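Ectonucleoside triphosphate diphosphohydrolase 4 (PDB 6WG5) belongs to the GDA1/CD39 family of nucleoside phosphatases, whose fold is that of the actin-like ATPase clan. Local coordinates at residues 345-356 against 444-455. Numbering follows the deposited sequence.
Sequences FDLCRETIQPFM and FKSAWMFEVFHR
R349 and A447 mark the point where two helices of this GDA1/CD39-family fold come together, their CA atoms 5.4 Å apart. The short helix 345-352 crosses 444-455, part of the longer helix 436-456, with axes 9.0 Å apart at closest approach and N-to-C directions 59° apart. Knobs-into-holes packing marks the crossing: A447 sits among F345, C348, R349 and I352, while R349 enters the hole formed by A447, F450, E451 and R455. The SG of C348, tied by a disulfide to C321, lies 3.8 Å from A447 CB. The F345 ring brings its edge to S446 OG, a hydroxyl that is itself hydrogen-bonded to C443 O. I352 forks between two aromatics: its CG1 stands between backbone N and carbonyl carbon (chi1 63°), sending CD1 onto the W448 backbone, and CG2 comes 3.4 Å from F444 CE1. Further along, M356 slides past W448 in the opposite direction, CG 3.6 Å from CZ3, and its sulfur makes an oblique Met-aromatic contact with the indole. W448 NE1 is hydrogen-bonded to F281 O beyond the two helices.

Along another flank runs a salt-bridge network of D346, R349, E451 and R455, with E350 joining through long links to the two arginines. R349 bends at chi3 (-63°), which lets NH2 hold D346 OD1 while NH1 turns to E451; D346 has a second partner in K411. The two arginines also come close, and E451 between them probably offsets their like charges. R455 grips this carboxylate side-on, NE on OE1 and NH2 on OE2. E451 OE2 therefore takes two N-H groups, the second from R349 NH1 at 2.6 Å; OE2 lies in the R349 guanidinium plane and is met nearly along its own C-O axis.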
ATOM      1  N   PHE A 345     -18.818  -3.926  21.570  1.00 37.16           N
ATOM      2  CA  PHE A 345     -18.360  -3.603  20.222  1.00 31.97           C
ATOM      3  C   PHE A 345     -19.167  -2.457  19.620  1.00 31.95           C
ATOM      4  O   PHE A 345     -18.600  -1.502  19.077  1.00 36.54           O
ATOM      5  CB  PHE A 345     -18.445  -4.852  19.344  1.00 33.67           C
ATOM      6  CG  PHE A 345     -18.116  -4.611  17.899  1.00 32.57           C
ATOM      7  CD1 PHE A 345     -16.802  -4.608  17.464  1.00 30.27           C
ATOM      8  CD2 PHE A 345     -19.125  -4.411  16.972  1.00 30.29           C
ATOM      9  CE1 PHE A 345     -16.498  -4.395  16.135  1.00 30.23           C
ATOM     10  CE2 PHE A 345     -18.830  -4.196  15.641  1.00 30.10           C
ATOM     11  CZ  PHE A 345     -17.513  -4.189  15.221  1.00 31.22           C
ATOM     12  N   ASP A 346     -20.497  -2.530  19.710  1.00 37.65           N
ATOM     13  CA  ASP A 346     -21.334  -1.484  19.128  1.00 34.38           C
ATOM     14  C   ASP A 346     -21.127  -0.150  19.834  1.00 32.91           C
ATOM     15  O   ASP A 346     -21.153   0.908  19.194  1.00 32.63           O
ATOM     16  CB  ASP A 346     -22.805  -1.896  19.182  1.00 33.33           C
ATOM     17  CG  ASP A 346     -23.142  -2.985  18.181  1.00 41.55           C
ATOM     18  OD1 ASP A 346     -22.540  -3.001  17.084  1.00 41.47           O
ATOM     19  OD2 ASP A 346     -24.013  -3.825  18.491  1.00 44.17           O
ATOM     20  N   LEU A 347     -20.927  -0.172  21.152  1.00 39.37           N
ATOM     21  CA  LEU A 347     -20.691   1.071  21.876  1.00 40.93           C
ATOM     22  C   LEU A 347     -19.299   1.621  21.588  1.00 38.85           C
ATOM     23  O   LEU A 347     -19.096   2.840  21.612  1.00 37.96           O
ATOM     24  CB  LEU A 347     -20.884   0.847  23.376  1.00 43.56           C
ATOM     25  CG  LEU A 347     -20.712   2.061  24.292  1.00 47.50           C
ATOM     26  CD1 LEU A 347     -21.649   3.190  23.893  1.00 47.12           C
ATOM     27  CD2 LEU A 347     -20.946   1.662  25.740  1.00 48.56           C
ATOM     28  N   CYS A 348     -18.335   0.742  21.310  1.00 29.12           N
ATOM     29  CA  CYS A 348     -17.011   1.201  20.904  1.00 27.71           C
ATOM     30  C   CYS A 348     -17.077   1.964  19.587  1.00 27.67           C
ATOM     31  O   CYS A 348     -16.428   3.004  19.429  1.00 25.69           O
ATOM     32  CB  CYS A 348     -16.060   0.011  20.781  1.00 27.58           C
ATOM     33  SG  CYS A 348     -14.392   0.464  20.277  1.00 39.07           S
ATOM     34  N   ARG A 349     -17.858   1.459  18.627  1.00 30.62           N
ATOM     35  CA  ARG A 349     -17.962   2.121  17.331  1.00 27.46           C
ATOM     36  C   ARG A 349     -18.481   3.545  17.476  1.00 25.61           C
ATOM     37  O   ARG A 349     -17.969   4.466  16.830  1.00 31.88           O
ATOM     38  CB  ARG A 349     -18.868   1.315  16.400  1.00 28.75           C
ATOM     39  CG  ARG A 349     -18.297  -0.027  15.988  1.00 29.15           C
ATOM     40  CD  ARG A 349     -19.093  -0.653  14.855  1.00 33.16           C
ATOM     41  NE  ARG A 349     -20.476  -0.938  15.233  1.00 32.41           N
ATOM     42  CZ  ARG A 349     -21.507  -0.127  15.012  1.00 33.58           C
ATOM     43  NH1 ARG A 349     -21.336   1.043  14.412  1.00 35.58           N
ATOM     44  NH2 ARG A 349     -22.722  -0.490  15.398  1.00 36.71           N
ATOM     45  N   GLU A 350     -19.497   3.747  18.318  1.00 40.03           N
ATOM     46  CA  GLU A 350     -20.030   5.091  18.515  1.00 42.91           C
ATOM     47  C   GLU A 350     -19.023   5.993  19.211  1.00 43.35           C
ATOM     48  O   GLU A 350     -18.962   7.192  18.919  1.00 44.60           O
ATOM     49  CB  GLU A 350     -21.324   5.031  19.326  1.00 48.48           C
ATOM     50  CG  GLU A 350     -22.387   4.119  18.736  1.00 63.10           C
ATOM     51  CD  GLU A 350     -22.746   4.486  17.308  1.00 72.78           C
ATOM     52  OE1 GLU A 350     -22.499   5.643  16.908  1.00 76.47           O
ATOM     53  OE2 GLU A 350     -23.272   3.614  16.584  1.00 76.88           O
ATOM     54  N   THR A 351     -18.223   5.439  20.121  1.00 42.64           N
ATOM     55  CA  THR A 351     -17.293   6.257  20.891  1.00 44.12           C
ATOM     56  C   THR A 351     -16.165   6.790  20.016  1.00 39.70           C
ATOM     57  O   THR A 351     -15.725   7.931  20.193  1.00 40.76           O
ATOM     58  CB  THR A 351     -16.725   5.445  22.053  1.00 46.11           C
ATOM     59  OG1 THR A 351     -17.801   4.860  22.798  1.00 53.51           O
ATOM     60  CG2 THR A 351     -15.902   6.330  22.974  1.00 44.26           C
ATOM     61  N   ILE A 352     -15.683   5.980  19.067  1.00 38.13           N
ATOM     62  CA  ILE A 352     -14.516   6.347  18.271  1.00 35.13           C
ATOM     63  C   ILE A 352     -14.881   7.110  17.006  1.00 33.19           C
ATOM     64  O   ILE A 352     -13.979   7.530  16.270  1.00 33.51           O
ATOM     65  CB  ILE A 352     -13.690   5.093  17.910  1.00 37.00           C
ATOM     66  CG1 ILE A 352     -14.517   4.134  17.045  1.00 35.44           C
ATOM     67  CG2 ILE A 352     -13.200   4.412  19.187  1.00 39.41           C
ATOM     68  CD1 ILE A 352     -13.796   2.855  16.674  1.00 32.97           C
ATOM     69  N   GLN A 353     -16.171   7.304  16.733  1.00 45.96           N
ATOM     70  CA  GLN A 353     -16.602   8.103  15.585  1.00 45.76           C
ATOM     71  C   GLN A 353     -15.863   9.429  15.462  1.00 43.31           C
ATOM     72  O   GLN A 353     -15.321   9.709  14.382  1.00 44.34           O
ATOM     73  CB  GLN A 353     -18.114   8.349  15.680  1.00 51.55           C
ATOM     74  CG  GLN A 353     -18.965   7.216  15.152  1.00 58.41           C
ATOM     75  CD  GLN A 353     -19.037   7.205  13.644  1.00 66.21           C
ATOM     76  OE1 GLN A 353     -18.560   6.277  12.996  1.00 70.08           O
ATOM     77  NE2 GLN A 353     -19.635   8.245  13.072  1.00 69.63           N
ATOM     78  N   PRO A 354     -15.802  10.275  16.492  1.00 39.78           N
ATOM     79  CA  PRO A 354     -15.161  11.591  16.323  1.00 37.51           C
ATOM     80  C   PRO A 354     -13.746  11.526  15.783  1.00 36.82           C
ATOM     81  O   PRO A 354     -13.305  12.463  15.105  1.00 45.42           O
ATOM     82  CB  PRO A 354     -15.184  12.173  17.745  1.00 39.30           C
ATOM     83  CG  PRO A 354     -16.293  11.463  18.435  1.00 38.59           C
ATOM     84  CD  PRO A 354     -16.330  10.086  17.854  1.00 38.50           C
ATOM     85  N   PHE A 355     -13.017  10.448  16.058  1.00 24.47           N
ATOM     86  CA  PHE A 355     -11.604  10.384  15.714  1.00 26.00           C
ATOM     87  C   PHE A 355     -11.360  10.157  14.230  1.00 25.80           C
ATOM     88  O   PHE A 355     -10.213  10.278  13.787  1.00 22.81           O
ATOM     89  CB  PHE A 355     -10.928   9.289  16.540  1.00 25.02           C
ATOM     90  CG  PHE A 355     -10.977   9.550  18.015  1.00 29.25           C
ATOM     91  CD1 PHE A 355      -9.964  10.256  18.640  1.00 31.25           C
ATOM     92  CD2 PHE A 355     -12.052   9.118  18.773  1.00 29.41           C
ATOM     93  CE1 PHE A 355     -10.013  10.509  19.995  1.00 27.72           C
ATOM     94  CE2 PHE A 355     -12.105   9.369  20.128  1.00 27.59           C
ATOM     95  CZ  PHE A 355     -11.086  10.067  20.739  1.00 24.42           C
ATOM     96  N   MET A 356     -12.398   9.832  13.458  1.00 30.13           N
ATOM     97  CA  MET A 356     -12.273   9.859  12.006  1.00 28.26           C
ATOM     98  C   MET A 356     -12.205  11.282  11.474  1.00 29.93           C
ATOM     99  O   MET A 356     -11.770  11.488  10.336  1.00 31.25           O
ATOM    100  CB  MET A 356     -13.439   9.111  11.367  1.00 30.50           C
ATOM    101  CG  MET A 356     -13.456   7.632  11.698  1.00 32.92           C
ATOM    102  SD  MET A 356     -14.553   6.696  10.625  1.00 35.41           S
ATOM    103  CE  MET A 356     -16.148   7.322  11.146  1.00 31.19           C
ATOM    104  N   PHE A 444     -10.885  -2.739  19.787  1.00 22.59           N
ATOM    105  CA  PHE A 444     -10.800  -1.375  19.285  1.00 20.97           C
ATOM    106  C   PHE A 444     -10.502  -1.366  17.791  1.00 25.08           C
ATOM    107  O   PHE A 444     -11.154  -0.653  17.020  1.00 24.57           O
ATOM    108  CB  PHE A 444      -9.732  -0.590  20.046  1.00 21.24           C
ATOM    109  CG  PHE A 444      -9.546   0.805  19.530  1.00 19.82           C
ATOM    110  CD1 PHE A 444     -10.234   1.862  20.096  1.00 19.04           C
ATOM    111  CD2 PHE A 444      -8.705   1.055  18.459  1.00 22.29           C
ATOM    112  CE1 PHE A 444     -10.075   3.142  19.615  1.00 22.77           C
ATOM    113  CE2 PHE A 444      -8.547   2.333  17.971  1.00 24.38           C
ATOM    114  CZ  PHE A 444      -9.234   3.379  18.549  1.00 21.80           C
ATOM    115  N   LYS A 445      -9.522  -2.166  17.361  1.00 23.12           N
ATOM    116  CA  LYS A 445      -9.096  -2.116  15.968  1.00 21.54           C
ATOM    117  C   LYS A 445     -10.145  -2.693  15.028  1.00 23.30           C
ATOM    118  O   LYS A 445     -10.301  -2.202  13.906  1.00 26.08           O
ATOM    119  CB  LYS A 445      -7.765  -2.846  15.809  1.00 20.84           C
ATOM    120  CG  LYS A 445      -6.580  -2.044  16.334  1.00 24.32           C
ATOM    121  CD  LYS A 445      -5.419  -2.940  16.709  1.00 22.38           C
ATOM    122  CE  LYS A 445      -4.209  -2.678  15.848  1.00 25.22           C
ATOM    123  NZ  LYS A 445      -3.127  -3.659  16.132  1.00 30.09           N
ATOM    124  N   SER A 446     -10.877  -3.722  15.459  1.00 22.27           N
ATOM    125  CA  SER A 446     -11.950  -4.253  14.624  1.00 23.19           C
ATOM    126  C   SER A 446     -13.054  -3.220  14.433  1.00 24.66           C
ATOM    127  O   SER A 446     -13.599  -3.081  13.331  1.00 25.57           O
ATOM    128  CB  SER A 446     -12.515  -5.532  15.242  1.00 20.70           C
ATOM    129  OG  SER A 446     -13.113  -5.270  16.496  1.00 25.97           O
ATOM    130  N   ALA A 447     -13.393  -2.484  15.494  1.00 23.67           N
ATOM    131  CA  ALA A 447     -14.414  -1.446  15.388  1.00 20.01           C
ATOM    132  C   ALA A 447     -13.914  -0.264  14.572  1.00 19.24           C
ATOM    133  O   ALA A 447     -14.654   0.293  13.753  1.00 19.00           O
ATOM    134  CB  ALA A 447     -14.834  -0.986  16.781  1.00 25.79           C
ATOM    135  N   TRP A 448     -12.664   0.144  14.793  1.00 21.53           N
ATOM    136  CA  TRP A 448     -12.073   1.203  13.985  1.00 20.30           C
ATOM    137  C   TRP A 448     -12.041   0.803  12.515  1.00 22.05           C
ATOM    138  O   TRP A 448     -12.407   1.590  11.635  1.00 24.56           O
ATOM    139  CB  TRP A 448     -10.669   1.516  14.501  1.00 17.72           C
ATOM    140  CG  TRP A 448      -9.961   2.588  13.738  1.00 22.98           C
ATOM    141  CD1 TRP A 448      -8.896   2.429  12.900  1.00 21.49           C
ATOM    142  CD2 TRP A 448     -10.262   3.989  13.743  1.00 23.78           C
ATOM    143  NE1 TRP A 448      -8.511   3.645  12.387  1.00 23.15           N
ATOM    144  CE2 TRP A 448      -9.335   4.618  12.886  1.00 21.83           C
ATOM    145  CE3 TRP A 448     -11.223   4.771  14.389  1.00 21.67           C
ATOM    146  CZ2 TRP A 448      -9.344   5.990  12.654  1.00 23.63           C
ATOM    147  CZ3 TRP A 448     -11.228   6.136  14.162  1.00 26.99           C
ATOM    148  CH2 TRP A 448     -10.295   6.731  13.300  1.00 27.39           C
ATOM    149  N   MET A 449     -11.614  -0.429  12.234  1.00 28.51           N
ATOM    150  CA  MET A 449     -11.639  -0.935  10.865  1.00 26.55           C
ATOM    151  C   MET A 449     -13.038  -0.825  10.273  1.00 28.39           C
ATOM    152  O   MET A 449     -13.216  -0.362   9.141  1.00 29.01           O
ATOM    153  CB  MET A 449     -11.163  -2.389  10.845  1.00 27.38           C
ATOM    154  CG  MET A 449     -10.754  -2.900   9.475  1.00 36.44           C
ATOM    155  SD  MET A 449     -11.298  -4.597   9.168  1.00 41.60           S
ATOM    156  CE  MET A 449     -12.987  -4.309   8.654  1.00 47.35           C
ATOM    157  N   PHE A 450     -14.048  -1.245  11.038  1.00 24.22           N
ATOM    158  CA  PHE A 450     -15.416  -1.255  10.532  1.00 22.14           C
ATOM    159  C   PHE A 450     -15.902   0.154  10.215  1.00 25.15           C
ATOM    160  O   PHE A 450     -16.567   0.375   9.196  1.00 24.94           O
ATOM    161  CB  PHE A 450     -16.334  -1.922  11.555  1.00 22.97           C
ATOM    162  CG  PHE A 450     -17.759  -2.053  11.099  1.00 21.50           C
ATOM    163  CD1 PHE A 450     -18.183  -3.184  10.427  1.00 18.80           C
ATOM    164  CD2 PHE A 450     -18.675  -1.044  11.346  1.00 25.98           C
ATOM    165  CE1 PHE A 450     -19.494  -3.306  10.006  1.00 25.33           C
ATOM    166  CE2 PHE A 450     -19.985  -1.160  10.927  1.00 28.04           C
ATOM    167  CZ  PHE A 450     -20.396  -2.294  10.257  1.00 27.99           C
ATOM    168  N   GLU A 451     -15.580   1.120  11.079  1.00 23.17           N
ATOM    169  CA  GLU A 451     -16.089   2.477  10.912  1.00 23.11           C
ATOM    170  C   GLU A 451     -15.341   3.232   9.821  1.00 26.21           C
ATOM    171  O   GLU A 451     -15.964   3.920   9.006  1.00 27.46           O
ATOM    172  CB  GLU A 451     -16.001   3.233  12.238  1.00 24.86           C
ATOM    173  CG  GLU A 451     -17.032   2.795  13.260  1.00 34.23           C
ATOM    174  CD  GLU A 451     -18.449   3.112  12.824  1.00 36.20           C
ATOM    175  OE1 GLU A 451     -18.623   4.034  12.003  1.00 37.17           O
ATOM    176  OE2 GLU A 451     -19.389   2.438  13.292  1.00 37.67           O
ATOM    177  N   VAL A 452     -14.010   3.139   9.802  1.00 25.18           N
ATOM    178  CA  VAL A 452     -13.235   3.744   8.721  1.00 24.56           C
ATOM    179  C   VAL A 452     -13.767   3.279   7.373  1.00 20.98           C
ATOM    180  O   VAL A 452     -13.904   4.069   6.431  1.00 24.64           O
ATOM    181  CB  VAL A 452     -11.742   3.403   8.886  1.00 24.09           C
ATOM    182  CG1 VAL A 452     -10.934   3.851   7.670  1.00 29.19           C
ATOM    183  CG2 VAL A 452     -11.195   4.044  10.147  1.00 23.14           C
ATOM    184  N   PHE A 453     -14.086   1.991   7.266  1.00 19.37           N
ATOM    185  CA  PHE A 453     -14.520   1.422   5.995  1.00 14.66           C
ATOM    186  C   PHE A 453     -15.916   1.904   5.620  1.00 19.18           C
ATOM    187  O   PHE A 453     -16.123   2.451   4.531  1.00 23.78           O
ATOM    188  CB  PHE A 453     -14.472  -0.105   6.086  1.00 18.18           C
ATOM    189  CG  PHE A 453     -14.791  -0.813   4.797  1.00 16.64           C
ATOM    190  CD1 PHE A 453     -13.985  -0.653   3.682  1.00 21.15           C
ATOM    191  CD2 PHE A 453     -15.880  -1.663   4.714  1.00 19.38           C
ATOM    192  CE1 PHE A 453     -14.272  -1.313   2.500  1.00 18.64           C
ATOM    193  CE2 PHE A 453     -16.173  -2.327   3.536  1.00 18.77           C
ATOM    194  CZ  PHE A 453     -15.367  -2.152   2.428  1.00 19.03           C
ATOM    195  N   HIS A 454     -16.889   1.724   6.516  1.00 23.06           N
ATOM    196  CA  HIS A 454     -18.290   1.920   6.163  1.00 24.99           C
ATOM    197  C   HIS A 454     -18.782   3.348   6.348  1.00 24.28           C
ATOM    198  O   HIS A 454     -19.799   3.710   5.747  1.00 31.60           O
ATOM    199  CB  HIS A 454     -19.175   0.981   6.984  1.00 26.49           C
ATOM    200  CG  HIS A 454     -19.080  -0.452   6.562  1.00 25.41           C
ATOM    201  ND1 HIS A 454     -19.500  -0.890   5.324  1.00 29.66           N
ATOM    202  CD2 HIS A 454     -18.613  -1.544   7.209  1.00 20.14           C
ATOM    203  CE1 HIS A 454     -19.291  -2.191   5.227  1.00 27.44           C
ATOM    204  NE2 HIS A 454     -18.757  -2.612   6.359  1.00 21.09           N
ATOM    205  N   ARG A 455     -18.111   4.163   7.160  1.00 27.27           N
ATOM    206  CA  ARG A 455     -18.550   5.541   7.352  1.00 27.57           C
ATOM    207  C   ARG A 455     -17.421   6.526   7.086  1.00 30.15           C
ATOM    208  O   ARG A 455     -17.671   7.680   6.727  1.00 38.89           O
ATOM    209  CB  ARG A 455     -19.115   5.736   8.760  1.00 29.70           C
ATOM    210  CG  ARG A 455     -20.620   5.506   8.822  1.00 37.30           C
ATOM    211  CD  ARG A 455     -21.257   6.073  10.080  1.00 41.05           C
ATOM    212  NE  ARG A 455     -20.977   5.265  11.262  1.00 44.73           N
ATOM    213  CZ  ARG A 455     -21.692   5.307  12.383  1.00 49.52           C
ATOM    214  NH1 ARG A 455     -22.741   6.113  12.478  1.00 52.82           N
ATOM    215  NH2 ARG A 455     -21.363   4.535  13.411  1.00 52.40           N
TER